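Local coordinates for protein methionine gamma-lyase (Trichomonas vaginalis, PDB 1PFF) that belongs to the Cys/Met metabolism family of enzymes that depend on pyridoxal phosphate, and assembles from four chains, at residues M70-P73 / G74-E77; D104-K107 / Q108-Q112; E295-A299 / A300-D304. All coordinates share one frame; numbering follows the deposited sequence.

Contact 1. Residues M70-P73 / G74-E77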
loop_
_atom_site.group_PDB
_atom_site.type_symbol
_atom_site.label_atom_id
_atom_site.label_comp_id
_atom_site.label_asym_id
_atom_site.label_seq_id
_atom_site.Cartn_x
_atom_site.Cartn_y
_atom_site.Cartn_z
ATOM N N MET A 70 -9.424 41.482 0.728
ATOM C CA MET A 70 -8.499 41.669 1.846
ATOM C C MET A 70 -7.150 42.305 1.467
ATOM O O MET A 70 -6.284 42.498 2.333
ATOM C CB MET A 70 -8.288 40.353 2.595
ATOM C CG MET A 70 -9.500 39.915 3.403
ATOM S SD MET A 70 -9.082 38.475 4.394
ATOM C CE MET A 70 -10.648 38.161 5.172
ATOM N N ALA A 71 -6.973 42.631 0.189
ATOM C CA ALA A 71 -5.799 43.391 -0.250
ATOM C C ALA A 71 -6.037 44.905 -0.114
ATOM O O ALA A 71 -5.114 45.696 -0.270
ATOM C CB ALA A 71 -5.414 43.019 -1.689
ATOM N N VAL A 72 -7.273 45.302 0.185
ATOM C CA VAL A 72 -7.586 46.712 0.428
ATOM C C VAL A 72 -7.233 47.034 1.888
ATOM O O VAL A 72 -7.770 46.406 2.797
ATOM C CB VAL A 72 -9.081 47.037 0.143
ATOM C CG1 VAL A 72 -9.398 48.519 0.421
ATOM C CG2 VAL A 72 -9.444 46.681 -1.304
ATOM N N PRO A 73 -6.312 47.975 2.118
ATOM C CA PRO A 73 -5.895 48.301 3.489
ATOM C C PRO A 73 -7.094 48.687 4.366
ATOM O O PRO A 73 -7.977 49.402 3.904
ATOM C CB PRO A 73 -4.943 49.479 3.292
ATOM C CG PRO A 73 -4.416 49.283 1.872
ATOM C CD PRO A 73 -5.605 48.794 1.114
ATOM N N GLY A 74 -7.141 48.170 5.590
ATOM C CA GLY A 74 -8.213 48.490 6.534
ATOM C C GLY A 74 -9.504 47.706 6.363
ATOM O O GLY A 74 -10.413 47.806 7.193
ATOM N N ASN A 75 -9.594 46.909 5.299
ATOM C CA ASN A 75 -10.848 46.225 4.976
ATOM C C ASN A 75 -11.290 45.170 5.989
ATOM O O ASN A 75 -12.488 45.010 6.235
ATOM C CB ASN A 75 -10.823 45.633 3.563
ATOM C CG ASN A 75 -12.173 45.731 2.866
ATOM O OD1 ASN A 75 -13.121 46.302 3.405
ATOM N ND2 ASN A 75 -12.267 45.162 1.676
ATOM N N ILE A 76 -10.328 44.462 6.579
ATOM C CA ILE A 76 -10.631 43.471 7.607
ATOM C C ILE A 76 -11.167 44.141 8.871
ATOM O O ILE A 76 -12.225 43.756 9.362
ATOM C CB ILE A 76 -9.387 42.587 7.925
ATOM C CG1 ILE A 76 -9.033 41.711 6.717
ATOM C CG2 ILE A 76 -9.628 41.702 9.164
ATOM C CD1 ILE A 76 -7.617 41.168 6.761
ATOM N N GLU A 77 -10.453 45.142 9.385
ATOM C CA GLU A 77 -10.856 45.760 10.656
ATOM C C GLU A 77 -12.207 46.444 10.495
ATOM O O GLU A 77 -13.025 46.446 11.411
ATOM C CB GLU A 77 -9.784 46.712 11.210
ATOM C CG GLU A 77 -9.357 47.825 10.263
ATOM C CD GLU A 77 -8.092 48.546 10.712
ATOM O OE1 GLU A 77 -7.315 48.006 11.528
ATOM O OE2 GLU A 77 -7.866 49.661 10.229
#
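Met70 and Ile76 form the tightly packed side of this loop-to-helix junction. The methionine chain runs extended beyond CG, and the isoleucine crosses it at about a right angle, with Met70 CG 3.8 Å from Ile76 CG1 and Met70 SD 3.9 Å from Ile76 CD1. Both residues are buried, and both also rest on Val87 of strand 84-90. Ile76 presents CG1 to the methionine because this branch stands opposite its own carbonyl carbon (chi1 -67°). Between the two residues the chain makes a type II beta turn from Val72 to Asn75, closed by Asn75 N to Val72 O at 3.1 Å. Gly74 occupies the third position with positive phi, as is common in this class of turn, and the turn leads into the short helix 75-78. Val72 and Pro73 make the looser, exposed side. There Val72 CB comes no nearer to Asn75 ND2 than 4.0 Å, and Pro73 CB meets the backbone N of Gly74. The Asn75 amide, though it passes beside Val72, has its polar partners elsewhere: ND2 donates to the carbonyl of Asp69, and OD1 accepts from the ammonium group of Lys78.

Contact 2. Residues D104-K107 / Q108-Q112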
loop_
_atom_site.group_PDB
_atom_site.type_symbol
_atom_site.label_atom_id
_atom_site.label_comp_id
_atom_site.label_asym_id
_atom_site.label_seq_id
_atom_site.Cartn_x
_atom_site.Cartn_y
_atom_site.Cartn_z
ATOM N N ASP A 104 -0.188 42.264 8.301
ATOM C CA ASP A 104 -1.162 43.354 8.397
ATOM C C ASP A 104 -2.586 42.850 8.603
ATOM O O ASP A 104 -3.367 43.472 9.335
ATOM C CB ASP A 104 -1.104 44.272 7.170
ATOM C CG ASP A 104 -2.025 45.466 7.310
ATOM O OD1 ASP A 104 -1.722 46.347 8.139
ATOM O OD2 ASP A 104 -3.091 45.584 6.674
ATOM N N ALA A 105 -2.929 41.735 7.948
ATOM C CA ALA A 105 -4.224 41.101 8.156
ATOM C C ALA A 105 -4.404 40.706 9.621
ATOM O O ALA A 105 -5.458 40.955 10.207
ATOM C CB ALA A 105 -4.403 39.881 7.233
ATOM N N VAL A 106 -3.363 40.115 10.216
ATOM C CA VAL A 106 -3.395 39.759 11.631
ATOM C C VAL A 106 -3.600 40.997 12.498
ATOM O O VAL A 106 -4.463 41.009 13.383
ATOM C CB VAL A 106 -2.119 39.000 12.058
ATOM C CG1 VAL A 106 -2.093 38.795 13.582
ATOM C CG2 VAL A 106 -2.039 37.653 11.314
ATOM N N LYS A 107 -2.835 42.049 12.215
ATOM C CA LYS A 107 -2.922 43.287 12.992
ATOM C C LYS A 107 -4.325 43.878 12.953
ATOM O O LYS A 107 -4.823 44.359 13.970
ATOM C CB LYS A 107 -1.878 44.308 12.530
ATOM C CG LYS A 107 -0.455 43.994 13.047
ATOM C CD LYS A 107 0.499 45.164 12.789
ATOM C CE LYS A 107 1.908 44.696 12.428
ATOM N NZ LYS A 107 2.854 45.861 12.265
ATOM N N GLN A 108 -4.966 43.816 11.785
ATOM C CA GLN A 108 -6.355 44.254 11.652
ATOM C C GLN A 108 -7.311 43.405 12.483
ATOM O O GLN A 108 -8.181 43.938 13.169
ATOM C CB GLN A 108 -6.798 44.221 10.198
ATOM C CG GLN A 108 -6.203 45.329 9.330
ATOM C CD GLN A 108 -6.784 45.279 7.943
ATOM O OE1 GLN A 108 -7.967 45.566 7.768
ATOM N NE2 GLN A 108 -5.978 44.859 6.960
ATOM N N ALA A 109 -7.163 42.086 12.402
ATOM C CA ALA A 109 -7.999 41.175 13.175
ATOM C C ALA A 109 -7.815 41.387 14.676
ATOM O O ALA A 109 -8.755 41.184 15.443
ATOM C CB ALA A 109 -7.705 39.726 12.797
ATOM N N ARG A 110 -6.619 41.808 15.093
ATOM C CA ARG A 110 -6.360 42.054 16.515
ATOM C C ARG A 110 -7.012 43.338 17.052
ATOM O O ARG A 110 -6.870 43.655 18.237
ATOM C CB ARG A 110 -4.852 42.037 16.834
ATOM C CG ARG A 110 -4.145 40.699 16.573
ATOM C CD ARG A 110 -4.745 39.467 17.249
ATOM N NE ARG A 110 -4.129 38.256 16.701
ATOM C CZ ARG A 110 -4.780 37.182 16.268
ATOM N NH1 ARG A 110 -6.103 37.117 16.326
ATOM N NH2 ARG A 110 -4.091 36.159 15.768
ATOM N N LYS A 111 -7.720 44.073 16.189
ATOM C CA LYS A 111 -8.551 45.199 16.636
ATOM C C LYS A 111 -9.758 44.701 17.438
ATOM O O LYS A 111 -10.547 45.492 17.955
ATOM C CB LYS A 111 -9.007 46.066 15.458
ATOM C CG LYS A 111 -7.879 46.757 14.692
ATOM C CD LYS A 111 -7.260 47.892 15.472
ATOM C CE LYS A 111 -5.912 48.278 14.880
ATOM N NZ LYS A 111 -6.048 48.889 13.529
ATOM N N GLN A 112 -9.877 43.379 17.546
ATOM C CA GLN A 112 -10.837 42.749 18.443
ATOM C C GLN A 112 -10.245 41.458 18.986
ATOM O O GLN A 112 -9.515 40.753 18.288
ATOM C CB GLN A 112 -12.125 42.445 17.695
ATOM C CG GLN A 112 -13.371 42.436 18.541
ATOM C CD GLN A 112 -14.610 42.599 17.689
ATOM O OE1 GLN A 112 -14.904 43.701 17.215
ATOM N NE2 GLN A 112 -15.321 41.502 17.460
#
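Gln108 reaches along the last turn of its helix to Asp104, four residues earlier. CB lies 3.5 Å from Ala105 O; CG, standing opposite the carbonyl carbon of its own residue (chi1 -73°), settles 3.4 Å from Asp104 O. From there the extended chain brings CD to 3.9 Å from Asp104 OD2, and NE2 donates to the same Asp104 OD2 at 3.0 Å. That bond is bent, 134° at the hydrogen: the amide nitrogen reaches the oxygen from above the carboxylate plane, and the two flat groups are turned 45° from each other. At the other corner of the amide, OE1 accepts from Glu77 N, with a weak bond from Ile76 N. The helix is the crossover of a beta-alpha-beta unit between strands 84-90 and 116-120, and Ala105 and Ala109 face the sheet, touching Phe89 and Val87 respectively. At its C-terminal end Arg110 N is held by Val106 O at 2.9 Å and, weakly, by Lys107 O. The Arg110 side chain bends at chi2 and then runs beside Val106 in the same direction, with NE 3.8 Å from Val106 CG1. Its guanidinium is gripped farther on, by the carbonyls of Ile115 and Gly135 and by a salt bridge to Asp137.

Contact 3. Residues E295-A299 / A300-D304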
loop_
_atom_site.group_PDB
_atom_site.type_symbol
_atom_site.label_atom_id
_atom_site.label_comp_id
_atom_site.label_asym_id
_atom_site.label_seq_id
_atom_site.Cartn_x
_atom_site.Cartn_y
_atom_site.Cartn_z
ATOM N N GLU A 295 -21.135 35.685 -16.271
ATOM C CA GLU A 295 -21.135 36.929 -15.502
ATOM C C GLU A 295 -20.736 36.715 -14.042
ATOM O O GLU A 295 -20.159 37.610 -13.411
ATOM C CB GLU A 295 -22.502 37.615 -15.577
ATOM C CG GLU A 295 -23.007 37.850 -16.992
ATOM C CD GLU A 295 -24.243 38.729 -17.028
ATOM O OE1 GLU A 295 -25.206 38.444 -16.283
ATOM O OE2 GLU A 295 -24.250 39.708 -17.802
ATOM N N GLU A 296 -21.042 35.528 -13.522
ATOM C CA GLU A 296 -20.683 35.156 -12.156
ATOM C C GLU A 296 -19.195 34.838 -12.026
ATOM O O GLU A 296 -18.575 35.170 -11.017
ATOM C CB GLU A 296 -21.513 33.964 -11.690
ATOM C CG GLU A 296 -23.007 34.238 -11.651
ATOM C CD GLU A 296 -23.700 33.530 -10.508
ATOM O OE1 GLU A 296 -23.114 32.576 -9.946
ATOM O OE2 GLU A 296 -24.832 33.932 -10.171
ATOM N N ARG A 297 -18.634 34.186 -13.042
ATOM C CA ARG A 297 -17.190 33.960 -13.107
ATOM C C ARG A 297 -16.467 35.306 -13.083
ATOM O O ARG A 297 -15.495 35.489 -12.346
ATOM C CB ARG A 297 -16.809 33.198 -14.383
ATOM C CG ARG A 297 -17.368 31.786 -14.490
ATOM C CD ARG A 297 -16.746 30.945 -15.594
ATOM N NE ARG A 297 -16.795 31.590 -16.911
ATOM C CZ ARG A 297 -17.487 31.132 -17.952
ATOM N NH1 ARG A 297 -18.223 30.028 -17.843
ATOM N NH2 ARG A 297 -17.451 31.780 -19.108
ATOM N N GLU A 298 -16.973 36.240 -13.886
ATOM C CA GLU A 298 -16.377 37.560 -14.080
ATOM C C GLU A 298 -16.489 38.471 -12.856
ATOM O O GLU A 298 -15.541 39.191 -12.518
ATOM C CB GLU A 298 -16.999 38.230 -15.313
ATOM C CG GLU A 298 -16.640 37.523 -16.612
ATOM C CD GLU A 298 -17.541 37.877 -17.780
ATOM O OE1 GLU A 298 -18.645 38.434 -17.569
ATOM O OE2 GLU A 298 -17.132 37.597 -18.927
ATOM N N ALA A 299 -17.645 38.440 -12.195
ATOM C CA ALA A 299 -17.832 39.178 -10.950
ATOM C C ALA A 299 -16.809 38.725 -9.900
ATOM O O ALA A 299 -16.320 39.539 -9.108
ATOM C CB ALA A 299 -19.261 39.013 -10.436
ATOM N N ALA A 300 -16.470 37.434 -9.931
ATOM C CA ALA A 300 -15.526 36.833 -8.986
ATOM C C ALA A 300 -14.051 36.881 -9.434
ATOM O O ALA A 300 -13.196 36.251 -8.812
ATOM C CB ALA A 300 -15.935 35.401 -8.679
ATOM N N GLY A 301 -13.765 37.611 -10.512
ATOM C CA GLY A 301 -12.397 37.818 -10.957
ATOM C C GLY A 301 -11.839 36.780 -11.918
ATOM O O GLY A 301 -10.629 36.723 -12.132
ATOM N N LEU A 302 -12.714 35.962 -12.501
ATOM C CA LEU A 302 -12.296 34.978 -13.492
ATOM C C LEU A 302 -12.845 35.336 -14.872
ATOM O O LEU A 302 -14.052 35.277 -15.089
ATOM C CB LEU A 302 -12.745 33.564 -13.085
ATOM C CG LEU A 302 -12.367 32.440 -14.053
ATOM C CD1 LEU A 302 -10.848 32.356 -14.213
ATOM C CD2 LEU A 302 -12.950 31.096 -13.616
ATOM N N THR A 303 -11.962 35.714 -15.795
ATOM C CA THR A 303 -12.381 36.057 -17.157
ATOM C C THR A 303 -12.065 34.928 -18.117
ATOM O O THR A 303 -11.330 33.990 -17.774
ATOM C CB THR A 303 -11.695 37.348 -17.679
ATOM O OG1 THR A 303 -10.334 37.050 -18.036
ATOM C CG2 THR A 303 -11.594 38.417 -16.600
ATOM N N ASP A 304 -12.595 35.058 -19.333
ATOM C CA ASP A 304 -12.352 34.112 -20.416
ATOM C C ASP A 304 -10.971 34.287 -21.047
ATOM O O ASP A 304 -10.601 33.515 -21.936
ATOM C CB ASP A 304 -13.425 34.253 -21.503
ATOM C CG ASP A 304 -14.773 33.665 -21.095
ATOM O OD1 ASP A 304 -14.945 33.214 -19.936
ATOM O OD2 ASP A 304 -15.730 33.621 -21.886
HETATM O O HOH W 1 -15.092 33.743 -17.270
HETATM O O HOH W 2 -17.482 31.624 -22.509
HETATM O O HOH W 3 -14.685 36.962 -19.521
#
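In both Arg297 (chi1 -64°) and Asp304, CG stands opposite the carbonyl carbon of its own residue, and a bend at chi3 (-54°) swings the arginine's guanidinium over to the aspartate. The two side chains meet at about a right angle in a salt bridge, Arg297 NH2 to Asp304 OD1 at 3.0 Å. The syn lone pair of OD1 is used, but the donor bond is bent and the guanidinium and carboxylate planes are 35° apart. A water at the guanidinium edge, in its plane, adds to the grip: it accepts from Arg297 NE at 2.8 Å and donates to both Asp304 OD1 and Leu302 O, tying the side-chain pair to the backbone. A further water links Asp304 N to Glu298 OE2, an oxygen that is also salt-bridged to Lys294. The helix itself ends in a Schellman motif. Leu302 N returns to Arg297 O at 2.8 Å and Gly301 N to Glu298 O at 3.1 Å, while Gly301 takes the positive phi of the C-prime position. Leu302 is the buried residue just past the cap, its CB 3.4 Å from Arg297 O. The contact lies at the surface, at the join between helix 294-299 and the loop leading into strand 306-310, and it leans on helix 284-287, where Arg297 and Asp304 touch Ala285 and Leu302 touches Pro284.

In the fold
Each contact illustrates how a short helix is begun or finished, yet only two of them meet. Contacts 1 and 2, with centres 10 Å apart, lie on the same side of the chain's centre and join the start of helix 75-78 to the end of helix 102-109. A salt bridge from Glu77 OE1 to Lys111 NZ, modelled unusually short at 2.5 Å, ties the two together. Contact 3 belongs near the five-stranded sheet and stands apart: its nearest atoms are about 12 Å from contact 1 and about 19 Å from contact 2. A bound 1,2-ethanediol, probably from the crystallisation liquor, lies about 3 Å from the Lys111 side chain.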